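Local structure of GCN5-related N-acetyltransferase (Brucella melitensis biovar Abortus 2308, 3TCV) at residues R42-E47 / A144-F149; G113-M118 / I127-I132; E165-N170 / R199-A204; R185-F190 / W205-D210. The protein is a GNAT-fold acyltransferase that probably moves an acetyl group from acetyl-CoA onto an amine, perhaps the N-terminal serine or alanine of a protein. All blocks are in the same frame, centred on the assembly; numbering follows the deposited sequence. Where two conformers were deposited one is given.

Interaction 1. Residues R42-E47 / A144-F149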
# COMPACT_ATOMS: atom_id res chain seq x y z
N ARG B 42 -16.24 27.72 4.59
CA ARG B 42 -16.29 29.17 4.35
C ARG B 42 -15.91 29.53 2.91
O ARG B 42 -16.51 30.44 2.32
CB ARG B 42 -15.36 29.89 5.32
CG ARG B 42 -15.30 31.40 5.15
CD ARG B 42 -14.41 32.02 6.22
NE ARG B 42 -14.96 31.83 7.56
CZ ARG B 42 -15.90 32.62 8.11
NH1 ARG B 42 -16.40 33.67 7.46
NH2 ARG B 42 -16.33 32.35 9.34
N TYR B 43 -14.91 28.84 2.36
CA TYR B 43 -14.35 29.19 1.04
C TYR B 43 -14.76 28.21 -0.06
O TYR B 43 -14.80 28.56 -1.23
CB TYR B 43 -12.81 29.24 1.14
CG TYR B 43 -12.32 30.12 2.27
CD1 TYR B 43 -12.36 31.51 2.17
CD2 TYR B 43 -11.82 29.58 3.45
CE1 TYR B 43 -11.92 32.32 3.20
CE2 TYR B 43 -11.39 30.39 4.49
CZ TYR B 43 -11.43 31.76 4.35
OH TYR B 43 -11.02 32.60 5.38
N VAL B 44 -15.09 26.98 0.32
CA VAL B 44 -15.25 25.87 -0.62
C VAL B 44 -16.46 25.01 -0.22
O VAL B 44 -16.85 24.96 0.96
CB VAL B 44 -13.98 25.00 -0.59
CG1 VAL B 44 -14.03 24.01 0.58
CG2 VAL B 44 -13.75 24.32 -1.92
N ARG B 45 -17.06 24.36 -1.21
CA ARG B 45 -18.07 23.35 -1.00
C ARG B 45 -17.64 22.07 -1.73
O ARG B 45 -17.14 22.14 -2.86
CB ARG B 45 -19.41 23.84 -1.54
CG ARG B 45 -20.56 22.88 -1.30
CD ARG B 45 -21.90 23.58 -1.47
NE ARG B 45 -22.22 23.80 -2.87
CZ ARG B 45 -22.16 24.97 -3.52
NH1 ARG B 45 -21.79 26.10 -2.91
NH2 ARG B 45 -22.50 25.02 -4.82
N LEU B 46 -17.83 20.92 -1.08
CA LEU B 46 -17.55 19.62 -1.68
C LEU B 46 -18.88 18.94 -1.93
O LEU B 46 -19.66 18.78 -1.01
CB LEU B 46 -16.68 18.75 -0.76
CG LEU B 46 -15.38 19.37 -0.23
CD1 LEU B 46 -14.56 18.39 0.62
CD2 LEU B 46 -14.58 19.89 -1.41
N GLU B 47 -19.13 18.55 -3.18
CA GLU B 47 -20.31 17.79 -3.57
C GLU B 47 -19.92 16.45 -4.19
O GLU B 47 -18.98 16.38 -4.99
CB GLU B 47 -21.13 18.61 -4.57
CG GLU B 47 -21.76 19.84 -3.94
CD GLU B 47 -22.56 20.68 -4.91
OE1 GLU B 47 -22.70 20.28 -6.08
OE2 GLU B 47 -23.03 21.75 -4.50
N ALA B 144 -8.48 25.70 -1.39
CA ALA B 144 -7.74 24.43 -1.55
C ALA B 144 -7.37 23.83 -0.20
O ALA B 144 -7.55 22.63 0.03
CB ALA B 144 -6.47 24.62 -2.39
N THR B 145 -6.90 24.68 0.72
CA THR B 145 -6.58 24.20 2.06
C THR B 145 -7.86 23.70 2.75
O THR B 145 -7.85 22.66 3.38
CB THR B 145 -5.88 25.28 2.91
OG1 THR B 145 -4.55 25.50 2.39
CG2 THR B 145 -5.82 24.91 4.42
N GLU B 146 -8.96 24.44 2.61
CA GLU B 146 -10.22 24.01 3.24
C GLU B 146 -10.80 22.73 2.61
O GLU B 146 -11.42 21.94 3.33
CB GLU B 146 -11.25 25.15 3.26
CG GLU B 146 -12.45 24.84 4.13
CD GLU B 146 -13.44 26.00 4.18
OE1 GLU B 146 -13.74 26.58 3.12
OE2 GLU B 146 -13.92 26.32 5.28
N ALA B 147 -10.58 22.50 1.31
CA ALA B 147 -10.98 21.25 0.66
C ALA B 147 -10.34 20.04 1.33
O ALA B 147 -10.99 19.00 1.58
CB ALA B 147 -10.62 21.27 -0.81
N GLN B 148 -9.05 20.18 1.63
CA GLN B 148 -8.29 19.14 2.34
C GLN B 148 -8.84 18.98 3.77
O GLN B 148 -9.13 17.84 4.22
CB GLN B 148 -6.79 19.51 2.34
CG GLN B 148 -5.80 18.41 2.57
CD GLN B 148 -5.98 17.63 3.86
OE1 GLN B 148 -6.46 16.54 3.82
NE2 GLN B 148 -5.56 18.19 4.98
N PHE B 149 -8.98 20.12 4.46
CA PHE B 149 -9.45 20.18 5.83
C PHE B 149 -10.78 19.47 6.00
O PHE B 149 -10.97 18.72 6.96
CB PHE B 149 -9.63 21.63 6.32
CG PHE B 149 -10.11 21.73 7.75
CD1 PHE B 149 -9.29 21.38 8.81
CD2 PHE B 149 -11.41 22.14 8.02
CE1 PHE B 149 -9.75 21.46 10.12
CE2 PHE B 149 -11.88 22.23 9.33
CZ PHE B 149 -11.05 21.89 10.38

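Interaction 2. Residues G113-M118 / I127-I132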
# COMPACT_ATOMS: atom_id res chain seq x y z
N GLY B 113 -12.32 22.05 -9.25
CA GLY B 113 -11.48 20.86 -9.27
C GLY B 113 -12.20 19.67 -8.74
O GLY B 113 -13.45 19.66 -8.63
N ARG B 114 -11.44 18.65 -8.37
CA ARG B 114 -12.04 17.44 -7.83
C ARG B 114 -11.01 16.73 -6.94
O ARG B 114 -9.82 17.03 -7.03
CB ARG B 114 -12.57 16.53 -8.96
CG ARG B 114 -11.67 16.37 -10.17
CD ARG B 114 -10.51 15.40 -10.00
NE ARG B 114 -9.84 15.12 -11.28
CZ ARG B 114 -8.85 14.23 -11.46
NH1 ARG B 114 -8.37 13.54 -10.44
NH2 ARG B 114 -8.36 14.02 -12.67
N GLN B 115 -11.50 15.85 -6.08
CA GLN B 115 -10.64 15.07 -5.17
C GLN B 115 -11.42 13.85 -4.69
O GLN B 115 -12.62 13.79 -4.89
CB GLN B 115 -10.22 15.94 -3.96
CG GLN B 115 -11.36 16.46 -3.10
CD GLN B 115 -10.92 17.44 -2.02
OE1 GLN B 115 -10.13 18.34 -2.28
NE2 GLN B 115 -11.45 17.28 -0.80
N ALA B 116 -10.75 12.91 -4.04
CA ALA B 116 -11.41 11.68 -3.63
C ALA B 116 -10.86 11.13 -2.33
O ALA B 116 -9.69 11.34 -1.99
CB ALA B 116 -11.28 10.63 -4.74
N LEU B 117 -11.74 10.45 -1.61
CA LEU B 117 -11.36 9.52 -0.55
C LEU B 117 -11.20 8.17 -1.22
O LEU B 117 -12.07 7.75 -2.01
CB LEU B 117 -12.43 9.47 0.55
CG LEU B 117 -12.58 10.76 1.37
CD1 LEU B 117 -13.82 10.69 2.26
CD2 LEU B 117 -11.31 11.05 2.19
N MET B 118 -10.07 7.51 -0.97
CA MET B 118 -9.73 6.30 -1.72
C MET B 118 -8.90 5.34 -0.89
O MET B 118 -8.46 5.68 0.19
CB MET B 118 -8.97 6.67 -3.01
CG MET B 118 -7.66 7.41 -2.80
SD MET B 118 -7.01 8.03 -4.37
CE MET B 118 -6.24 6.52 -4.95
N ILE B 127 -7.50 5.43 5.43
CA ILE B 127 -8.06 5.98 4.22
C ILE B 127 -7.09 7.01 3.64
O ILE B 127 -6.21 7.48 4.37
CB ILE B 127 -9.42 6.62 4.53
CG1 ILE B 127 -10.21 6.88 3.26
CG2 ILE B 127 -9.26 7.88 5.38
CD1 ILE B 127 -11.69 7.09 3.57
N GLU B 128 -7.23 7.28 2.35
CA GLU B 128 -6.35 8.24 1.64
C GLU B 128 -7.15 9.37 1.02
O GLU B 128 -8.27 9.17 0.52
CB GLU B 128 -5.52 7.50 0.57
CG GLU B 128 -4.73 8.40 -0.39
CD GLU B 128 -4.07 7.68 -1.57
OE1 GLU B 128 -3.70 6.50 -1.46
OE2 GLU B 128 -3.94 8.32 -2.62
N ILE B 129 -6.59 10.58 1.07
CA ILE B 129 -7.05 11.68 0.21
C ILE B 129 -6.18 11.65 -1.04
O ILE B 129 -4.99 11.80 -0.95
CB ILE B 129 -7.01 13.08 0.88
CG1 ILE B 129 -7.45 14.12 -0.16
CG2 ILE B 129 -5.63 13.41 1.51
CD1 ILE B 129 -7.70 15.52 0.38
N GLY B 130 -6.78 11.43 -2.20
CA GLY B 130 -6.02 11.40 -3.45
C GLY B 130 -6.87 11.83 -4.64
O GLY B 130 -7.93 12.45 -4.46
N SER B 131 -6.37 11.50 -5.82
CA SER B 131 -7.03 11.90 -7.06
C SER B 131 -7.27 13.42 -7.06
O SER B 131 -8.29 13.87 -7.53
CB SER B 131 -8.37 11.17 -7.21
OG SER B 131 -8.25 9.75 -7.04
N ILE B 132 -6.34 14.19 -6.52
CA ILE B 132 -6.54 15.64 -6.35
C ILE B 132 -6.23 16.42 -7.63
O ILE B 132 -5.14 16.31 -8.18
CB ILE B 132 -5.63 16.19 -5.22
CG1 ILE B 132 -6.03 15.58 -3.87
CG2 ILE B 132 -5.68 17.73 -5.18
CD1 ILE B 132 -5.07 15.91 -2.74

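Interaction 3. Residues E165-N170 / R199-A204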
# COMPACT_ATOMS: atom_id res chain seq x y z
N GLU B 165 -3.94 9.09 4.83
CA GLU B 165 -2.75 9.01 4.01
C GLU B 165 -2.72 10.00 2.87
O GLU B 165 -3.76 10.36 2.29
CB GLU B 165 -2.63 7.60 3.39
CG GLU B 165 -2.51 6.45 4.36
CD GLU B 165 -2.66 5.09 3.73
OE1 GLU B 165 -1.98 4.19 4.22
OE2 GLU B 165 -3.49 4.91 2.78
N TRP B 166 -1.49 10.36 2.49
CA TRP B 166 -1.16 11.12 1.28
C TRP B 166 -0.05 10.39 0.57
O TRP B 166 0.91 9.97 1.18
CB TRP B 166 -0.69 12.51 1.68
CG TRP B 166 -0.38 13.46 0.56
CD1 TRP B 166 0.71 13.46 -0.30
CD2 TRP B 166 -1.13 14.68 0.22
NE1 TRP B 166 0.66 14.55 -1.16
CE2 TRP B 166 -0.44 15.30 -0.90
CE3 TRP B 166 -2.31 15.27 0.69
CZ2 TRP B 166 -0.90 16.48 -1.49
CZ3 TRP B 166 -2.76 16.44 0.08
CH2 TRP B 166 -2.07 17.04 -0.97
N GLU B 167 -0.20 10.16 -0.74
CA GLU B 167 0.90 9.59 -1.54
C GLU B 167 0.99 10.37 -2.84
O GLU B 167 -0.04 10.84 -3.39
CB GLU B 167 0.70 8.08 -1.82
CG GLU B 167 -0.70 7.68 -2.25
CD GLU B 167 -0.79 6.44 -3.12
OE1 GLU B 167 -1.89 5.82 -3.11
OE2 GLU B 167 0.17 6.11 -3.85
N CYS B 168 2.20 10.53 -3.30
CA CYS B 168 2.48 11.21 -4.55
C CYS B 168 3.80 10.69 -5.14
O CYS B 168 4.57 10.00 -4.48
CB CYS B 168 2.58 12.73 -4.31
SG CYS B 168 3.90 13.25 -3.19
N HIS B 169 4.03 11.01 -6.41
CA HIS B 169 5.31 10.77 -7.04
C HIS B 169 6.35 11.45 -6.21
O HIS B 169 6.19 12.64 -5.82
CB HIS B 169 5.26 11.34 -8.47
CG HIS B 169 6.25 10.74 -9.44
ND1 HIS B 169 7.57 10.78 -9.23
CD2 HIS B 169 6.07 10.13 -10.68
CE1 HIS B 169 8.21 10.20 -10.27
NE2 HIS B 169 7.29 9.81 -11.15
N ASN B 170 7.44 10.77 -5.94
CA ASN B 170 8.50 11.35 -5.19
C ASN B 170 9.13 12.57 -5.89
O ASN B 170 9.68 13.44 -5.23
CB ASN B 170 9.56 10.31 -4.91
CG ASN B 170 10.56 10.79 -3.91
OD1 ASN B 170 10.19 11.25 -2.82
ND2 ASN B 170 11.84 10.67 -4.26
N ARG B 199 6.58 6.49 -17.50
CA ARG B 199 7.69 6.86 -16.63
C ARG B 199 7.62 6.12 -15.31
O ARG B 199 6.53 5.84 -14.79
CB ARG B 199 7.68 8.37 -16.33
N ASN B 200 8.79 5.89 -14.72
CA ASN B 200 8.85 5.31 -13.38
C ASN B 200 8.25 6.25 -12.35
O ASN B 200 8.38 7.47 -12.47
CB ASN B 200 10.28 5.05 -12.97
CG ASN B 200 10.37 4.53 -11.57
OD1 ASN B 200 9.90 3.42 -11.30
ND2 ASN B 200 10.98 5.30 -10.66
N ARG B 201 7.58 5.68 -11.35
CA ARG B 201 7.14 6.43 -10.19
C ARG B 201 7.62 5.72 -8.94
O ARG B 201 7.24 4.57 -8.72
CB ARG B 201 5.63 6.54 -10.13
CG ARG B 201 5.13 7.10 -8.79
CD ARG B 201 3.67 7.52 -8.82
NE ARG B 201 3.06 7.52 -7.48
CZ ARG B 201 1.93 8.15 -7.15
NH1 ARG B 201 1.42 7.99 -5.95
NH2 ARG B 201 1.31 8.92 -8.03
N ASP B 202 8.46 6.39 -8.16
CA ASP B 202 8.68 6.02 -6.78
C ASP B 202 7.65 6.81 -5.99
O ASP B 202 7.53 8.03 -6.19
CB ASP B 202 10.07 6.42 -6.32
CG ASP B 202 11.18 5.84 -7.17
OD1 ASP B 202 11.08 4.72 -7.72
OD2 ASP B 202 12.22 6.54 -7.26
N THR B 203 6.92 6.14 -5.10
CA THR B 203 5.88 6.80 -4.31
C THR B 203 6.36 7.20 -2.93
O THR B 203 6.78 6.36 -2.16
CB THR B 203 4.64 5.91 -4.19
OG1 THR B 203 4.07 5.69 -5.50
CG2 THR B 203 3.61 6.55 -3.25
N ALA B 204 6.25 8.50 -2.62
CA ALA B 204 6.43 9.09 -1.29
C ALA B 204 5.11 8.98 -0.53
O ALA B 204 4.05 9.42 -1.02
CB ALA B 204 6.83 10.56 -1.43
O HOH W 1 -0.93 9.46 -5.86
O HOH W 2 11.78 9.46 -6.84

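Interaction 4. Residues R185-F190 / W205-D210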
# COMPACT_ATOMS: atom_id res chain seq x y z
N ARG B 185 3.04 13.51 7.95
CA ARG B 185 4.41 13.16 8.30
C ARG B 185 4.94 12.14 7.31
O ARG B 185 4.30 11.16 7.05
CB ARG B 185 4.42 12.56 9.70
CG ARG B 185 5.78 12.24 10.27
CD ARG B 185 5.66 11.65 11.66
NE ARG B 185 5.05 12.61 12.57
CZ ARG B 185 5.70 13.50 13.33
NH1 ARG B 185 5.00 14.32 14.11
NH2 ARG B 185 7.02 13.57 13.33
N PHE B 186 6.12 12.38 6.75
CA PHE B 186 6.73 11.46 5.85
C PHE B 186 7.01 10.14 6.55
O PHE B 186 7.49 10.12 7.68
CB PHE B 186 8.05 12.05 5.35
CG PHE B 186 8.82 11.14 4.46
CD1 PHE B 186 8.54 11.05 3.09
CD2 PHE B 186 9.89 10.43 4.96
CE1 PHE B 186 9.27 10.22 2.27
CE2 PHE B 186 10.62 9.59 4.14
CZ PHE B 186 10.33 9.51 2.80
N GLU B 187 6.73 9.05 5.83
CA GLU B 187 7.02 7.69 6.25
C GLU B 187 8.06 6.97 5.41
O GLU B 187 8.86 6.20 5.94
CB GLU B 187 5.70 6.89 6.29
CG GLU B 187 4.83 7.35 7.43
CD GLU B 187 3.53 6.60 7.55
OE1 GLU B 187 3.04 6.07 6.54
OE2 GLU B 187 2.99 6.56 8.68
N GLY B 188 8.03 7.17 4.08
CA GLY B 188 8.98 6.49 3.23
C GLY B 188 8.64 6.52 1.77
O GLY B 188 7.58 7.03 1.37
N ILE B 189 9.55 5.96 0.96
CA ILE B 189 9.44 5.94 -0.49
C ILE B 189 9.42 4.48 -1.00
O ILE B 189 10.37 3.74 -0.76
CB ILE B 189 10.60 6.71 -1.15
CG1 ILE B 189 10.49 8.22 -0.85
CG2 ILE B 189 10.61 6.44 -2.65
CD1 ILE B 189 11.83 8.96 -0.97
N PHE B 190 8.34 4.12 -1.70
CA PHE B 190 8.23 2.84 -2.35
C PHE B 190 8.87 2.99 -3.73
O PHE B 190 8.32 3.63 -4.65
CB PHE B 190 6.77 2.37 -2.51
CG PHE B 190 6.10 1.86 -1.24
CD1 PHE B 190 6.67 2.02 0.02
CD2 PHE B 190 4.86 1.23 -1.33
CE1 PHE B 190 6.01 1.57 1.16
CE2 PHE B 190 4.20 0.78 -0.19
CZ PHE B 190 4.79 0.95 1.05
N TRP B 205 5.19 8.41 0.67
CA TRP B 205 4.05 8.20 1.59
C TRP B 205 4.16 9.06 2.82
O TRP B 205 5.24 9.19 3.43
CB TRP B 205 4.04 6.75 2.07
CG TRP B 205 3.60 5.77 1.03
CD1 TRP B 205 4.41 4.98 0.22
CD2 TRP B 205 2.22 5.44 0.64
NE1 TRP B 205 3.64 4.23 -0.64
CE2 TRP B 205 2.33 4.44 -0.42
CE3 TRP B 205 0.96 5.84 1.07
CZ2 TRP B 205 1.21 3.89 -1.01
CZ3 TRP B 205 -0.16 5.28 0.45
CH2 TRP B 205 -0.03 4.32 -0.56
N PHE B 206 3.02 9.61 3.23
CA PHE B 206 2.91 10.46 4.39
C PHE B 206 1.59 10.12 5.08
O PHE B 206 0.64 9.68 4.43
CB PHE B 206 2.85 11.95 4.02
CG PHE B 206 3.89 12.43 3.04
CD1 PHE B 206 4.94 13.23 3.46
CD2 PHE B 206 3.74 12.20 1.67
CE1 PHE B 206 5.87 13.73 2.55
CE2 PHE B 206 4.68 12.67 0.77
CZ PHE B 206 5.74 13.43 1.20
N SER B 207 1.51 10.42 6.37
CA SER B 207 0.31 10.15 7.13
C SER B 207 0.05 11.13 8.25
O SER B 207 0.99 11.75 8.80
CB SER B 207 0.33 8.75 7.70
OG SER B 207 1.23 8.61 8.78
N VAL B 208 -1.22 11.26 8.57
CA VAL B 208 -1.68 11.92 9.79
C VAL B 208 -2.38 10.82 10.62
O VAL B 208 -3.26 10.12 10.11
CB VAL B 208 -2.65 13.09 9.52
CG1 VAL B 208 -3.22 13.65 10.81
CG2 VAL B 208 -1.92 14.21 8.79
N LEU B 209 -1.96 10.67 11.87
CA LEU B 209 -2.60 9.75 12.83
C LEU B 209 -3.70 10.43 13.62
O LEU B 209 -3.69 11.65 13.80
CB LEU B 209 -1.56 9.21 13.82
CG LEU B 209 -0.35 8.48 13.24
CD1 LEU B 209 0.44 7.89 14.42
CD2 LEU B 209 -0.77 7.44 12.21
N ASP B 210 -4.64 9.64 14.11
CA ASP B 210 -5.71 10.18 14.96
C ASP B 210 -5.15 11.00 16.15
O ASP B 210 -5.71 12.04 16.53
CB ASP B 210 -6.69 9.08 15.40
CG ASP B 210 -6.02 7.88 16.07
OD1 ASP B 210 -4.79 7.85 16.28
OD2 ASP B 210 -6.78 6.94 16.42

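Interaction 1. Residues R42-E47 / A144-F149
The carboxylate of Glu146 is wrapped by three successive backbone N-H groups of the chain entering strand 44-48. Tyr43 N donates a hydrogen bond to the syn lone pair of Glu146 OE1 at 2.7 Å, and Arg42 N reaches Glu146 OE2 from the syn side at 2.8 Å, some 20° out of the carboxylate plane. A weaker, more bent bond runs from Val44 N to Glu146 OE1 (3.1 Å), which gives that oxygen two donors. To get there the glutamate stretches straight out from its helix, CG anti to the backbone N (chi1 -169°). Its methylenes slide past Val44 CG1, while the Tyr43 side chain crosses that of Glu146 at about a right angle, ring and carboxylate planes 50° apart. At the next helix residue the contact becomes apolar: Val44 CG1 lies against the backbone of Ala147, and Leu46 CD2 meets Ala147 CB at 4.2 Å. Behind this shell, Arg42 CG covers one face of the Tyr43 ring, whose hydroxyl is bonded to Leu224 O. Helix 142-158 thus packs on a face of the central GNAT sheet, Val44 and Leu46 also touching Leu150 and Val103 of strand 99-105, with Leu224 of helix 213-224 beside Glu146.

Interaction 2. Residues G113-M118 / I127-I132
Met118 lies side by side with Glu128, both chains pointing the same way, its CG 3.8 Å from Glu128 CD. The first torsion sets CG between the backbone N and the carbonyl carbon (chi1 61°), and the thioether then leans over the neighbouring strand. There Met118 SD rests 3.6 Å from Gly130 CA and also comes near Glu128 OE2. Beneath this cover the two arms of a hairpin in the GNAT sheet, strands 110-121 and 126-134, pair antiparallel: Ala116 with Gly130 and Met118 with Glu128 are hydrogen-bonded pairs, each closed by two N-H to O bonds of 2.9 to 3.0 Å between the backbone N and O atoms of the two residues. Leu117 and Ile129 form the non-hydrogen-bonded pair between them and face Phe151 of helix 142-158, where Ile127 CD1 also reaches Leu117 CB at 3.9 Å. At Ser131 the chain turns a corner before leading on to that helix, consistent with the bulged strand beside which GNAT enzymes bind acetyl-CoA. Arg114, bent at chi2, brings NH1 to Ser131 O at 2.9 Å, the oxygen near the guanidinium plane but the donor 60° above the carbonyl plane. The chemistry is therefore divided: a largely apolar face under the helix, with Gln115 as its polar member bonded to Trp134, and a charged, sulfur-bearing face where Glu128 bridges to Arg119 and Arg114 divides its guanidinium between Ser131 O and Glu76.

Interaction 3. Residues E165-N170 / R199-A204
In the mixed beta sheet of the GNAT fold, strand 163-169 pairs antiparallel with strand 199-209, and this contact is the end of that pairing. Cys168 and Ala204 make a hydrogen-bonded pair, with Ala204 N to Cys168 O at 2.9 Å and Cys168 N to Ala204 O at 3.1 Å. Beyond the non-hydrogen-bonded pair of His169 and Thr203, Asn170 N continues to Asp202 O. Arg201 lies extended across the neighbouring strand. Its CA sits over one face of the His169 imidazole, 3.9 Å from the centroid, and CG lies over the same ring toward its rim. Farther out, the guanidinium lays one face on the peptide joining Cys168 to His169. Arg201 NE bonds in the guanidinium plane to Thr203 OG1, which is also bonded to His193, and NH1 makes a salt bridge with Glu167 OE2, the carboxylate standing perpendicular to it (planes 89° apart). These two bonds and a water shared by NH1 and Glu167 O fix the group's rotation. Nearby, Asn200 OD1 bonds to Arg162 of the second subunit. His169 has two conformers; in the one described here, chi1 -158° delivers NE2 to an in-plane lone pair of Asn200 O at 2.9 Å, a bent bond with the oxygen 29° out of the ring plane.

Interaction 4. Residues R185-F190 / W205-D210
Strands 185-196 and 199-209 run antiparallel here, and a classic beta bulge puts Glu187 and Gly188 together opposite Trp205. Arg185 and Ser207 are a hydrogen-bonded pair, with Arg185 N to Ser207 O at 2.8 Å and nearly straight. At the bulge, Glu187 N bonds to Trp205 O and Trp205 N to Gly188 O, and Gly188 takes up backbone angles that are accessible to glycine.

The intervening pair, Phe186 and Phe206, comes close, CA to CA 4.2 Å, and their rings form a T-shaped stack: the edge of Phe186 is directed at the face of Phe206, centroids 5.7 Å apart and planes at 72°. Over one face of the Phe186 ring lies Gly188 N. On the sheet's other face Trp205 turns the edge of its pyrrole ring toward the face of Phe190, with Trp205 NE1 3.3 Å from Phe190 CD2, nearer the rim than the ring centre. With chi1 at -70° and the rest of the chain extended, Glu187 comes alongside Ser207, whose OG donates to Glu187 OE2 at 2.7 Å from well above the carboxylate plane.

Arg191 of the second subunit joins the same group, making a salt bridge with Glu187 OE2 and a hydrogen bond with Ser207 OG; Phe190 and Trp205 also meet Trp205 and Phe190 of that subunit. Arg163 pairs with Glu187 OE1. With an arginine on each of its oxygens, the Glu187 carboxylate is probably held ionised, and the aromatic and charged groups here serve the dimer interface as well as the hairpin.

All four contacts belong to one mixed sheet. Interaction 1 packs helix 142-158 against its early strands, and interaction 2, nested in sequence between the two segments of interaction 1, lies 12 Å away between centres; Ala147 O and Gln115 NE2 join them at 3.0 Å, a probable hydrogen bond. The sheet continues into interaction 3 through Ile127 O and Glu165 N (2.8 Å); by family analogy acetyl-CoA would bind near these strands, 126-134 and 163-169, though no ligand lies in these contacts. Interactions 3 and 4 share strand 199-209, their centres 12 Å apart, and both touch the second subunit, whereas interactions 1 and 2 do not. Interaction 1 lies across the chain's centre, about 24 Å from interaction 3 between centres.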